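PDB 4J6F: putative alcohol dehydrogenase from Sinorhizobium meliloti, which probably catalyses the NAD-dependent oxidation of alcohols, as a member of the medium-chain dehydrogenase/reductase family. Local coordinates for residues V136-Y141 with S328-R333; Y356-F361 with L377-D382; I275-D280 with E297-T302. All coordinates share one frame; numbering follows the deposited sequence.

Contact 1 of 3, residues V136-Y141 with S328-R333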
ATOM      1  N   VAL A 136      29.233   2.903  12.210  1.00 28.78           N
ATOM      2  CA  VAL A 136      28.564   4.117  11.753  1.00 27.76           C
ATOM      3  C   VAL A 136      27.093   3.872  11.412  1.00 29.72           C
ATOM      4  O   VAL A 136      26.767   2.937  10.674  1.00 31.07           O
ATOM      5  CB  VAL A 136      29.255   4.665  10.496  1.00 27.02           C
ATOM      6  CG1 VAL A 136      28.431   5.771   9.857  1.00 26.89           C
ATOM      7  CG2 VAL A 136      30.645   5.166  10.836  1.00 28.02           C
ATOM      8  N   ASP A 137      26.207   4.710  11.941  1.00 30.53           N
ATOM      9  CA  ASP A 137      24.839   4.765  11.441  1.00 30.17           C
ATOM     10  C   ASP A 137      24.862   5.701  10.239  1.00 31.05           C
ATOM     11  O   ASP A 137      25.081   6.898  10.385  1.00 32.90           O
ATOM     12  CB  ASP A 137      23.886   5.292  12.512  1.00 30.38           C
ATOM     13  CG  ASP A 137      22.489   5.577  11.974  1.00 31.68           C
ATOM     14  OD1 ASP A 137      22.229   5.364  10.764  1.00 31.61           O
ATOM     15  OD2 ASP A 137      21.642   6.018  12.774  1.00 32.63           O
ATOM     16  N   PHE A 138      24.639   5.159   9.052  1.00 30.32           N
ATOM     17  CA  PHE A 138      24.779   5.941   7.828  1.00 30.79           C
ATOM     18  C   PHE A 138      23.704   7.035   7.646  1.00 31.24           C
ATOM     19  O   PHE A 138      23.834   7.883   6.758  1.00 32.60           O
ATOM     20  CB  PHE A 138      24.887   5.012   6.590  1.00 30.62           C
ATOM     21  CG  PHE A 138      23.569   4.447   6.106  1.00 31.88           C
ATOM     22  CD1 PHE A 138      22.680   3.807   6.979  1.00 31.67           C
ATOM     23  CD2 PHE A 138      23.218   4.536   4.762  1.00 33.74           C
ATOM     24  CE1 PHE A 138      21.478   3.278   6.523  1.00 30.47           C
ATOM     25  CE2 PHE A 138      22.008   4.005   4.295  1.00 33.95           C
ATOM     26  CZ  PHE A 138      21.141   3.367   5.177  1.00 31.05           C
ATOM     27  N   SER A 139      22.665   7.028   8.485  1.00 29.52           N
ATOM     28  CA  SER A 139      21.499   7.908   8.286  1.00 29.69           C
ATOM     29  C   SER A 139      21.774   9.374   8.530  1.00 31.63           C
ATOM     30  O   SER A 139      22.415   9.725   9.518  1.00 34.67           O
ATOM     31  CB  SER A 139      20.361   7.506   9.200  1.00 30.83           C
ATOM     32  OG  SER A 139      20.056   6.143   9.042  1.00 33.60           O
ATOM     33  N   ILE A 140      21.299  10.226   7.622  1.00 30.26           N
ATOM     34  CA  ILE A 140      21.157  11.658   7.905  1.00 30.01           C
ATOM     35  C   ILE A 140      19.657  11.871   8.027  1.00 30.78           C
ATOM     36  O   ILE A 140      18.943  11.755   7.050  1.00 33.50           O
ATOM     37  CB  ILE A 140      21.730  12.548   6.790  1.00 27.37           C
ATOM     38  CG1 ILE A 140      23.165  12.148   6.480  1.00 29.30           C
ATOM     39  CG2 ILE A 140      21.658  14.015   7.179  1.00 25.83           C
ATOM     40  CD1 ILE A 140      23.622  12.611   5.109  1.00 31.14           C
ATOM     41  N   TYR A 141      19.167  12.145   9.223  1.00 30.66           N
ATOM     42  CA  TYR A 141      17.727  12.170   9.414  1.00 32.24           C
ATOM     43  C   TYR A 141      17.134  13.473   8.955  1.00 35.14           C
ATOM     44  O   TYR A 141      16.042  13.487   8.396  1.00 36.71           O
ATOM     45  CB  TYR A 141      17.369  11.905  10.873  1.00 34.12           C
ATOM     46  CG  TYR A 141      17.713  10.509  11.286  1.00 36.90           C
ATOM     47  CD1 TYR A 141      16.844   9.456  11.025  1.00 36.81           C
ATOM     48  CD2 TYR A 141      18.932  10.227  11.897  1.00 38.53           C
ATOM     49  CE1 TYR A 141      17.166   8.161  11.392  1.00 38.27           C
ATOM     50  CE2 TYR A 141      19.263   8.935  12.263  1.00 38.17           C
ATOM     51  CZ  TYR A 141      18.376   7.910  12.010  1.00 39.12           C
ATOM     52  OH  TYR A 141      18.701   6.629  12.375  1.00 41.59           O
ATOM     53  N   SER A 328       9.266   1.631   1.252  1.00 27.73           N
ATOM     54  CA  SER A 328      10.049   2.034   2.417  1.00 29.81           C
ATOM     55  C   SER A 328      11.547   2.186   2.082  1.00 34.84           C
ATOM     56  O   SER A 328      12.075   1.409   1.291  1.00 37.27           O
ATOM     57  CB  SER A 328       9.807   0.987   3.508  1.00 30.42           C
ATOM     58  OG  SER A 328      10.905   0.822   4.375  1.00 33.13           O
ATOM     59  N   SER A 329      12.217   3.203   2.645  1.00 36.54           N
ATOM     60  CA  SER A 329      13.696   3.347   2.548  1.00 34.99           C
ATOM     61  C   SER A 329      14.298   3.600   3.906  1.00 34.83           C
ATOM     62  O   SER A 329      13.753   4.383   4.694  1.00 35.74           O
ATOM     63  CB  SER A 329      14.135   4.522   1.678  1.00 34.66           C
ATOM     64  OG  SER A 329      13.273   4.700   0.591  1.00 41.11           O
ATOM     65  N   GLN A 330      15.420   2.948   4.173  1.00 32.90           N
ATOM     66  CA  GLN A 330      16.199   3.136   5.384  1.00 31.09           C
ATOM     67  C   GLN A 330      15.373   2.870   6.620  1.00 32.07           C
ATOM     68  O   GLN A 330      14.612   1.927   6.641  1.00 36.05           O
ATOM     69  CB  GLN A 330      16.815   4.527   5.402  1.00 30.10           C
ATOM     70  CG  GLN A 330      17.662   4.805   4.178  1.00 31.10           C
ATOM     71  CD  GLN A 330      18.354   6.144   4.220  1.00 35.75           C
ATOM     72  OE1 GLN A 330      18.831   6.633   3.213  1.00 41.17           O
ATOM     73  NE2 GLN A 330      18.417   6.736   5.386  1.00 36.77           N
ATOM     74  N   GLY A 331      15.480   3.707   7.639  1.00 28.88           N
ATOM     75  CA  GLY A 331      14.702   3.433   8.840  1.00 28.02           C
ATOM     76  C   GLY A 331      14.816   4.523   9.874  1.00 29.02           C
ATOM     77  O   GLY A 331      15.520   5.501   9.678  1.00 30.86           O
ATOM     78  N   SER A 332      14.114   4.360  10.982  1.00 28.92           N
ATOM     79  CA  SER A 332      14.095   5.386  12.010  1.00 29.87           C
ATOM     80  C   SER A 332      15.172   5.117  13.058  1.00 32.08           C
ATOM     81  O   SER A 332      15.723   4.021  13.129  1.00 32.54           O
ATOM     82  CB  SER A 332      12.732   5.397  12.674  1.00 28.45           C
ATOM     83  OG  SER A 332      12.637   4.293  13.551  1.00 28.36           O
ATOM     84  N   ARG A 333      15.453   6.120  13.885  1.00 33.09           N
ATOM     85  CA  ARG A 333      16.365   5.950  15.019  1.00 30.64           C
ATOM     86  C   ARG A 333      16.020   4.752  15.898  1.00 30.77           C
ATOM     87  O   ARG A 333      16.912   4.026  16.320  1.00 31.65           O
ATOM     88  CB  ARG A 333      16.420   7.215  15.871  1.00 28.02           C
ATOM     89  CG  ARG A 333      17.023   8.400  15.153  1.00 27.26           C
ATOM     90  CD  ARG A 333      17.046   9.607  16.068  1.00 29.25           C
ATOM     91  NE  ARG A 333      16.391  10.717  15.400  1.00 31.18           N
ATOM     92  CZ  ARG A 333      17.026  11.751  14.877  1.00 32.12           C
ATOM     93  NH1 ARG A 333      16.336  12.703  14.273  1.00 32.00           N
ATOM     94  NH2 ARG A 333      18.343  11.839  14.980  1.00 33.22           N
TER
HETATM   95  O   HOH W   1      17.473   6.018   7.991  1.00 35.49           O
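Tyr141 and Arg333 stack at the junction of the two domains of a medium-chain dehydrogenase/reductase fold, where the loop leaving strand 324-327 of the Rossmann-type sheet meets the end of strand 133-140 of the GroES-like domain. The guanidinium of Arg333 lies flat on one face of the tyrosine ring, with planes 28° apart and centres 4.2 Å apart, and forms an off-centre cation-pi pair. CG of Arg333 lies over the same face, 3.7 Å from the Tyr141 ring centroid, as a CH-pi contact; the bend at chi3 (-126°) then carries the guanidinium back over the ring. Ser139 CB packs on the opposite face, while Gly331 O comes to the ring edge, 3.6 Å from Tyr141 CE1.

Among apolar contacts, Phe138 CZ meets Gln330 CG at 3.9 Å, ring and amide planes 40° apart.

The polar link between the segments runs through one water, which donates to Ser139 OG (2.8 Å) and Gly331 O (2.6 Å) and accepts from Gln330 NE2 (2.9 Å). Two bound glycerols, probably from the crystallisation liquor, accompany this polar patch, one hydrogen-bonded to Asp137 OD2 and the other to Gln330 OE1.

Within 136-141 the Asp137 carboxylate organises the partners. OD1 accepts Ser139 N from above its plane, making an Asx turn, and takes Ser139 OG on its syn lone pair. The other oxygen fixes the tyrosine under the arginine: Tyr141 OH donates to the syn lone pair of Asp137 OD2 at 3.0 Å.

Contact 2 of 3, residues Y356-F361 with L377-D382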
ATOM      1  N   TYR A 356      37.314  -7.439   0.087  1.00 32.51           N
ATOM      2  CA  TYR A 356      38.114  -6.859  -0.992  1.00 33.24           C
ATOM      3  C   TYR A 356      38.941  -5.666  -0.506  1.00 32.99           C
ATOM      4  O   TYR A 356      38.464  -4.875   0.309  1.00 33.79           O
ATOM      5  CB  TYR A 356      37.211  -6.438  -2.166  1.00 34.25           C
ATOM      6  CG  TYR A 356      36.392  -7.565  -2.778  1.00 35.61           C
ATOM      7  CD1 TYR A 356      35.243  -8.041  -2.145  1.00 36.23           C
ATOM      8  CD2 TYR A 356      36.767  -8.148  -3.986  1.00 36.41           C
ATOM      9  CE1 TYR A 356      34.502  -9.078  -2.685  1.00 37.47           C
ATOM     10  CE2 TYR A 356      36.031  -9.179  -4.541  1.00 37.63           C
ATOM     11  CZ  TYR A 356      34.900  -9.643  -3.888  1.00 38.92           C
ATOM     12  OH  TYR A 356      34.155 -10.673  -4.429  1.00 39.52           O
ATOM     13  N   PRO A 357      40.190  -5.539  -0.990  1.00 32.38           N
ATOM     14  CA  PRO A 357      40.961  -4.337  -0.678  1.00 31.83           C
ATOM     15  C   PRO A 357      40.412  -3.118  -1.416  1.00 31.70           C
ATOM     16  O   PRO A 357      39.937  -3.237  -2.539  1.00 31.73           O
ATOM     17  CB  PRO A 357      42.370  -4.684  -1.185  1.00 33.29           C
ATOM     18  CG  PRO A 357      42.148  -5.706  -2.247  1.00 33.96           C
ATOM     19  CD  PRO A 357      40.981  -6.518  -1.761  1.00 33.39           C
ATOM     20  N   LEU A 358      40.490  -1.948  -0.796  1.00 32.60           N
ATOM     21  CA  LEU A 358      40.033  -0.711  -1.430  1.00 31.84           C
ATOM     22  C   LEU A 358      40.677  -0.512  -2.809  1.00 33.10           C
ATOM     23  O   LEU A 358      40.038  -0.029  -3.739  1.00 34.52           O
ATOM     24  CB  LEU A 358      40.300   0.488  -0.511  1.00 29.88           C
ATOM     25  CG  LEU A 358      39.745   1.859  -0.894  1.00 28.29           C
ATOM     26  CD1 LEU A 358      38.228   1.861  -0.964  1.00 26.98           C
ATOM     27  CD2 LEU A 358      40.219   2.905   0.099  1.00 28.27           C
ATOM     28  N   SER A 359      41.935  -0.910  -2.939  1.00 33.65           N
ATOM     29  CA  SER A 359      42.645  -0.783  -4.201  1.00 35.95           C
ATOM     30  C   SER A 359      42.067  -1.659  -5.311  1.00 37.41           C
ATOM     31  O   SER A 359      42.429  -1.506  -6.463  1.00 40.25           O
ATOM     32  CB  SER A 359      44.115  -1.117  -4.012  1.00 37.87           C
ATOM     33  OG  SER A 359      44.249  -2.441  -3.540  1.00 40.21           O
ATOM     34  N   GLU A 360      41.178  -2.579  -4.981  1.00 36.48           N
ATOM     35  CA  GLU A 360      40.592  -3.422  -6.012  1.00 38.31           C
ATOM     36  C   GLU A 360      39.055  -3.286  -6.077  1.00 38.01           C
ATOM     37  O   GLU A 360      38.306  -4.268  -6.270  1.00 37.14           O
ATOM     38  CB  GLU A 360      41.064  -4.861  -5.836  1.00 42.17           C
ATOM     39  CG  GLU A 360      42.472  -5.065  -6.368  1.00 49.00           C
ATOM     40  CD  GLU A 360      43.184  -6.272  -5.781  1.00 52.02           C
ATOM     41  OE1 GLU A 360      42.503  -7.221  -5.337  1.00 50.71           O
ATOM     42  OE2 GLU A 360      44.438  -6.257  -5.764  1.00 53.76           O
ATOM     43  N   PHE A 361      38.607  -2.038  -5.944  1.00 37.02           N
ATOM     44  CA  PHE A 361      37.191  -1.708  -5.980  1.00 35.86           C
ATOM     45  C   PHE A 361      36.446  -2.147  -7.253  1.00 38.59           C
ATOM     46  O   PHE A 361      35.282  -2.548  -7.183  1.00 38.97           O
ATOM     47  CB  PHE A 361      36.965  -0.221  -5.719  1.00 33.72           C
ATOM     48  CG  PHE A 361      35.581   0.075  -5.230  1.00 34.33           C
ATOM     49  CD1 PHE A 361      35.293   0.039  -3.875  1.00 33.57           C
ATOM     50  CD2 PHE A 361      34.540   0.335  -6.132  1.00 34.40           C
ATOM     51  CE1 PHE A 361      34.007   0.289  -3.427  1.00 33.10           C
ATOM     52  CE2 PHE A 361      33.251   0.581  -5.688  1.00 32.58           C
ATOM     53  CZ  PHE A 361      32.986   0.559  -4.333  1.00 32.63           C
ATOM     54  N   LEU A 377      29.401  -8.261   0.760  1.00 36.82           N
ATOM     55  CA  LEU A 377      30.800  -8.022   0.433  1.00 34.29           C
ATOM     56  C   LEU A 377      31.289  -6.800   1.211  1.00 31.99           C
ATOM     57  O   LEU A 377      30.552  -5.808   1.378  1.00 30.12           O
ATOM     58  CB  LEU A 377      31.002  -7.866  -1.077  1.00 33.24           C
ATOM     59  CG  LEU A 377      30.518  -9.024  -1.974  1.00 34.90           C
ATOM     60  CD1 LEU A 377      30.933  -8.790  -3.417  1.00 35.41           C
ATOM     61  CD2 LEU A 377      31.003 -10.401  -1.531  1.00 35.60           C
ATOM     62  N   VAL A 378      32.514  -6.906   1.723  1.00 30.58           N
ATOM     63  CA  VAL A 378      33.116  -5.869   2.569  1.00 29.48           C
ATOM     64  C   VAL A 378      34.401  -5.319   1.945  1.00 32.15           C
ATOM     65  O   VAL A 378      35.268  -6.092   1.502  1.00 34.66           O
ATOM     66  CB  VAL A 378      33.437  -6.417   3.970  1.00 26.35           C
ATOM     67  CG1 VAL A 378      34.017  -5.327   4.845  1.00 24.39           C
ATOM     68  CG2 VAL A 378      32.186  -7.015   4.592  1.00 25.52           C
ATOM     69  N   VAL A 379      34.521  -3.991   1.911  1.00 30.96           N
ATOM     70  CA  VAL A 379      35.715  -3.334   1.371  1.00 29.46           C
ATOM     71  C   VAL A 379      36.623  -2.819   2.488  1.00 31.21           C
ATOM     72  O   VAL A 379      36.170  -2.078   3.365  1.00 31.53           O
ATOM     73  CB  VAL A 379      35.342  -2.190   0.426  1.00 26.42           C
ATOM     74  CG1 VAL A 379      36.586  -1.436   0.009  1.00 27.09           C
ATOM     75  CG2 VAL A 379      34.621  -2.739  -0.790  1.00 25.11           C
ATOM     76  N   VAL A 380      37.894  -3.224   2.448  1.00 32.07           N
ATOM     77  CA  VAL A 380      38.891  -2.841   3.452  1.00 33.80           C
ATOM     78  C   VAL A 380      39.975  -1.941   2.859  1.00 34.88           C
ATOM     79  O   VAL A 380      40.473  -2.236   1.788  1.00 36.38           O
ATOM     80  CB  VAL A 380      39.543  -4.093   4.060  1.00 35.29           C
ATOM     81  CG1 VAL A 380      40.784  -3.732   4.874  1.00 36.18           C
ATOM     82  CG2 VAL A 380      38.529  -4.840   4.911  1.00 34.55           C
ATOM     83  N   PRO A 381      40.336  -0.836   3.546  1.00 36.93           N
ATOM     84  CA  PRO A 381      41.403   0.026   3.022  1.00 39.04           C
ATOM     85  C   PRO A 381      42.776  -0.643   2.931  1.00 47.62           C
ATOM     86  O   PRO A 381      43.177  -1.355   3.856  1.00 44.78           O
ATOM     87  CB  PRO A 381      41.425   1.193   4.004  1.00 35.91           C
ATOM     88  CG  PRO A 381      40.008   1.273   4.473  1.00 36.71           C
ATOM     89  CD  PRO A 381      39.607  -0.168   4.641  1.00 36.98           C
ATOM     90  N   ASP A 382      43.430  -0.405   1.782  1.00 59.87           N
ATOM     91  CA  ASP A 382      44.781  -0.845   1.389  1.00 64.97           C
ATOM     92  C   ASP A 382      44.874  -0.903  -0.135  1.00 58.39           C
ATOM     93  O   ASP A 382      44.358  -1.824  -0.768  1.00 52.59           O
ATOM     94  CB  ASP A 382      45.170  -2.203   1.986  1.00 81.42           C
ATOM     95  CG  ASP A 382      46.098  -2.073   3.195  1.00 99.53           C
ATOM     96  OD1 ASP A 382      46.260  -0.947   3.720  1.00104.87           O
ATOM     97  OD2 ASP A 382      46.664  -3.108   3.624  1.00101.79           O
TER
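The Tyr356 ring presents an edge to Leu377: CD2 of the leucine lies in the ring plane, and CD1 approaches obliquely to 3.7 Å from Tyr356 CE1. The phenol end of the tyrosine continues past this contact to Asp367 of helix 361-370, to which OH is hydrogen-bonded. Val379 is shared between two partners that each cross it at about a right angle. Its CG1, anti to the backbone N (chi1 174°), touches Leu358 CD1 at 3.8 Å, whereas its CG2, set beside that N, touches Phe361 CE1 at 4.1 Å. Tyr162 covers the same valine from a loop.

Parallel backbone bonds fix the register beneath these groups. Tyr356 N donates to Val378 O and Val380 N to Tyr356 O, both at 2.8 Å and nearly straight. Leu358 N then donates to Val380 O, a more bent bond (142°), as the strand turns into the 3-10 segment 358-359. At the poorly ordered C terminus, Ser359 OG donates to a lone pair of Asp382 O in the carbonyl plane. Strand 352-357, helix 361-370 and strand 376-380 thus form a beta-alpha-beta unit, the C-terminal part of the chain that completes the catalytic domain of this fold.

Contact 3 of 3, residues I275-D280 with E297-T302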
ATOM      1  N   ILE A 275       0.174 -16.935   3.196  1.00 32.78           N
ATOM      2  CA  ILE A 275       1.242 -15.960   3.249  1.00 30.72           C
ATOM      3  C   ILE A 275       0.685 -14.641   3.750  1.00 30.06           C
ATOM      4  O   ILE A 275      -0.201 -14.065   3.124  1.00 29.36           O
ATOM      5  CB  ILE A 275       1.890 -15.768   1.862  1.00 29.38           C
ATOM      6  CG1 ILE A 275       2.434 -17.096   1.328  1.00 28.75           C
ATOM      7  CG2 ILE A 275       2.978 -14.703   1.920  1.00 29.09           C
ATOM      8  CD1 ILE A 275       3.451 -17.779   2.226  1.00 28.21           C
ATOM      9  N   ASP A 276       1.213 -14.172   4.874  1.00 30.10           N
ATOM     10  CA  ASP A 276       0.730 -12.954   5.509  1.00 31.25           C
ATOM     11  C   ASP A 276       1.378 -11.730   4.887  1.00 29.84           C
ATOM     12  O   ASP A 276       0.736 -10.693   4.700  1.00 27.67           O
ATOM     13  CB  ASP A 276       1.025 -13.002   7.012  1.00 36.11           C
ATOM     14  CG  ASP A 276       0.305 -14.153   7.706  1.00 42.16           C
ATOM     15  OD1 ASP A 276      -0.949 -14.160   7.690  1.00 47.26           O
ATOM     16  OD2 ASP A 276       0.984 -15.055   8.244  1.00 39.44           O
ATOM     17  N   VAL A 277       2.665 -11.860   4.577  1.00 30.36           N
ATOM     18  CA  VAL A 277       3.467 -10.742   4.123  1.00 27.78           C
ATOM     19  C   VAL A 277       4.377 -11.189   2.999  1.00 28.80           C
ATOM     20  O   VAL A 277       4.950 -12.280   3.050  1.00 32.33           O
ATOM     21  CB  VAL A 277       4.339 -10.154   5.254  1.00 24.14           C
ATOM     22  CG1 VAL A 277       5.281  -9.097   4.694  1.00 21.23           C
ATOM     23  CG2 VAL A 277       3.474  -9.575   6.373  1.00 23.42           C
ATOM     24  N   VAL A 278       4.499 -10.339   1.987  1.00 25.59           N
ATOM     25  CA  VAL A 278       5.498 -10.520   0.971  1.00 25.24           C
ATOM     26  C   VAL A 278       6.480  -9.372   1.116  1.00 26.29           C
ATOM     27  O   VAL A 278       6.081  -8.208   1.167  1.00 25.93           O
ATOM     28  CB  VAL A 278       4.871 -10.530  -0.435  1.00 26.34           C
ATOM     29  CG1 VAL A 278       5.920 -10.282  -1.513  1.00 27.95           C
ATOM     30  CG2 VAL A 278       4.156 -11.843  -0.684  1.00 25.20           C
ATOM     31  N   ALA A 279       7.759  -9.729   1.252  1.00 27.36           N
ATOM     32  CA  ALA A 279       8.878  -8.795   1.204  1.00 24.08           C
ATOM     33  C   ALA A 279       9.529  -8.992  -0.164  1.00 28.02           C
ATOM     34  O   ALA A 279      10.122 -10.043  -0.450  1.00 32.31           O
ATOM     35  CB  ALA A 279       9.863  -9.086   2.325  1.00 21.05           C
ATOM     36  N   ASP A 280       9.377  -7.997  -1.026  1.00 28.23           N
ATOM     37  CA  ASP A 280       9.824  -8.093  -2.410  1.00 29.37           C
ATOM     38  C   ASP A 280      11.073  -7.262  -2.651  1.00 30.08           C
ATOM     39  O   ASP A 280      11.091  -6.064  -2.364  1.00 32.95           O
ATOM     40  CB  ASP A 280       8.714  -7.615  -3.332  1.00 29.79           C
ATOM     41  CG  ASP A 280       9.034  -7.813  -4.790  1.00 33.32           C
ATOM     42  OD1 ASP A 280       9.938  -8.609  -5.140  1.00 33.19           O
ATOM     43  OD2 ASP A 280       8.352  -7.167  -5.606  1.00 37.71           O
ATOM     44  N   GLU A 297      -6.251  -9.384   2.534  1.00 32.25           N
ATOM     45  CA  GLU A 297      -5.871  -8.545   3.696  1.00 32.33           C
ATOM     46  C   GLU A 297      -4.388  -8.644   4.049  1.00 33.92           C
ATOM     47  O   GLU A 297      -3.962  -8.173   5.104  1.00 35.73           O
ATOM     48  CB  GLU A 297      -6.740  -8.832   4.918  1.00 33.19           C
ATOM     49  CG  GLU A 297      -8.213  -8.567   4.647  1.00 42.37           C
ATOM     50  CD  GLU A 297      -9.110  -8.757   5.859  1.00 49.14           C
ATOM     51  OE1 GLU A 297      -9.810  -7.785   6.242  1.00 45.99           O
ATOM     52  OE2 GLU A 297      -9.118  -9.879   6.417  1.00 55.43           O
ATOM     53  N   GLY A 298      -3.612  -9.265   3.160  1.00 31.91           N
ATOM     54  CA  GLY A 298      -2.177  -9.406   3.332  1.00 30.60           C
ATOM     55  C   GLY A 298      -1.464  -8.133   2.934  1.00 31.89           C
ATOM     56  O   GLY A 298      -2.060  -7.238   2.336  1.00 34.75           O
ATOM     57  N   ARG A 299      -0.198  -8.048   3.333  1.00 31.39           N
ATOM     58  CA  ARG A 299       0.626  -6.859   3.175  1.00 28.92           C
ATOM     59  C   ARG A 299       1.884  -7.108   2.355  1.00 30.53           C
ATOM     60  O   ARG A 299       2.595  -8.070   2.572  1.00 30.04           O
ATOM     61  CB  ARG A 299       1.025  -6.310   4.538  1.00 25.63           C
ATOM     62  CG  ARG A 299      -0.138  -5.957   5.425  1.00 25.17           C
ATOM     63  CD  ARG A 299      -0.491  -7.108   6.326  1.00 27.92           C
ATOM     64  NE  ARG A 299       0.462  -7.242   7.413  1.00 30.63           N
ATOM     65  CZ  ARG A 299       0.523  -8.292   8.214  1.00 29.64           C
ATOM     66  NH1 ARG A 299      -0.313  -9.292   8.042  1.00 30.15           N
ATOM     67  NH2 ARG A 299       1.414  -8.343   9.176  1.00 29.06           N
ATOM     68  N   TYR A 300       2.139  -6.213   1.412  1.00 29.30           N
ATOM     69  CA  TYR A 300       3.264  -6.309   0.523  1.00 27.27           C
ATOM     70  C   TYR A 300       4.197  -5.185   0.932  1.00 27.12           C
ATOM     71  O   TYR A 300       3.748  -4.086   1.274  1.00 30.08           O
ATOM     72  CB  TYR A 300       2.767  -6.128  -0.921  1.00 28.70           C
ATOM     73  CG  TYR A 300       3.857  -5.909  -1.943  1.00 30.20           C
ATOM     74  CD1 TYR A 300       4.385  -4.628  -2.163  1.00 30.79           C
ATOM     75  CD2 TYR A 300       4.371  -6.974  -2.681  1.00 30.65           C
ATOM     76  CE1 TYR A 300       5.395  -4.417  -3.081  1.00 31.18           C
ATOM     77  CE2 TYR A 300       5.381  -6.769  -3.615  1.00 32.53           C
ATOM     78  CZ  TYR A 300       5.894  -5.490  -3.805  1.00 32.77           C
ATOM     79  OH  TYR A 300       6.898  -5.269  -4.725  1.00 33.53           O
ATOM     80  N   THR A 301       5.492  -5.444   0.905  1.00 24.81           N
ATOM     81  CA  THR A 301       6.444  -4.405   1.229  1.00 24.67           C
ATOM     82  C   THR A 301       7.710  -4.495   0.381  1.00 27.09           C
ATOM     83  O   THR A 301       8.158  -5.580   0.053  1.00 28.32           O
ATOM     84  CB  THR A 301       6.770  -4.411   2.724  1.00 24.59           C
ATOM     85  OG1 THR A 301       7.565  -3.259   3.036  1.00 27.07           O
ATOM     86  CG2 THR A 301       7.500  -5.688   3.118  1.00 23.32           C
ATOM     87  N   THR A 302       8.272  -3.348   0.007  1.00 28.62           N
ATOM     88  CA  THR A 302       9.469  -3.316  -0.835  1.00 28.97           C
ATOM     89  C   THR A 302      10.355  -2.110  -0.542  1.00 28.88           C
ATOM     90  O   THR A 302       9.880  -1.070  -0.092  1.00 30.94           O
ATOM     91  CB  THR A 302       9.097  -3.324  -2.334  1.00 32.31           C
ATOM     92  OG1 THR A 302      10.284  -3.297  -3.133  1.00 36.81           O
ATOM     93  CG2 THR A 302       8.255  -2.121  -2.699  1.00 31.26           C
TER
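An extended first torsion in both Asp280 (chi1 -174°) and Tyr300 (chi1 168°) swings carboxylate and ring together on one face of two neighbouring parallel strands. Tyr300 OH donates to the anti lone pair of Asp280 OD2 at 2.5 Å. That oxygen sits at the ring edge, in its plane, while the carboxylate is turned 69° against the ring. Val278 CG1 packs obliquely on Tyr300 CD2 at 3.8 Å. A phenylalanine in place of Tyr300 would probably leave Asp280 OD2 without this donor and the carboxylate less firmly set.

Arg299 bends at chi2 and chi3, so that Val277 CG2 lies over the centre of one face of its guanidinium, 3.7 Å from Arg299 NH2. Arg299 NE bonds to Ala202 O, and NH2 makes a salt bridge with Glu208. The ladder runs Arg299 N to Asp276 O (3.1 Å), Val278 N to Arg299 O, Thr301 N to Val278 O (2.8 Å) and Asp280 N to Thr301 O. Asp280 OD1 accepts from Thr213 OG1, Val282 N and Gly283 N. Donors on both oxygens probably keep this buried carboxylate ionised, and its bonds join the end of strand 277-280 to the turn after it and to Thr213, just past strand 209-212.

In the fold
From the N terminus, the chain first lays down 136-141 in the catalytic domain, and contact 1 stays open while the Rossmann-type domain is built. Contact 3 closes within that span, a short beta-alpha-beta loop through helix 287-293 that joins two neighbouring strands of the parallel sheet. The chain then reaches 328-333, closing contact 1 and linking the two domains; Ser328 N, just after 324-327, the edge strand of the parallel sheet, probably hydrogen-bonds to Thr302 O of contact 3. Contact 2 follows in series, closing a second short loop through helix 361-370 and returning the C terminus to the mixed sheet that contact 1 also reaches. Contacts 1 and 3 both touch the second subunit.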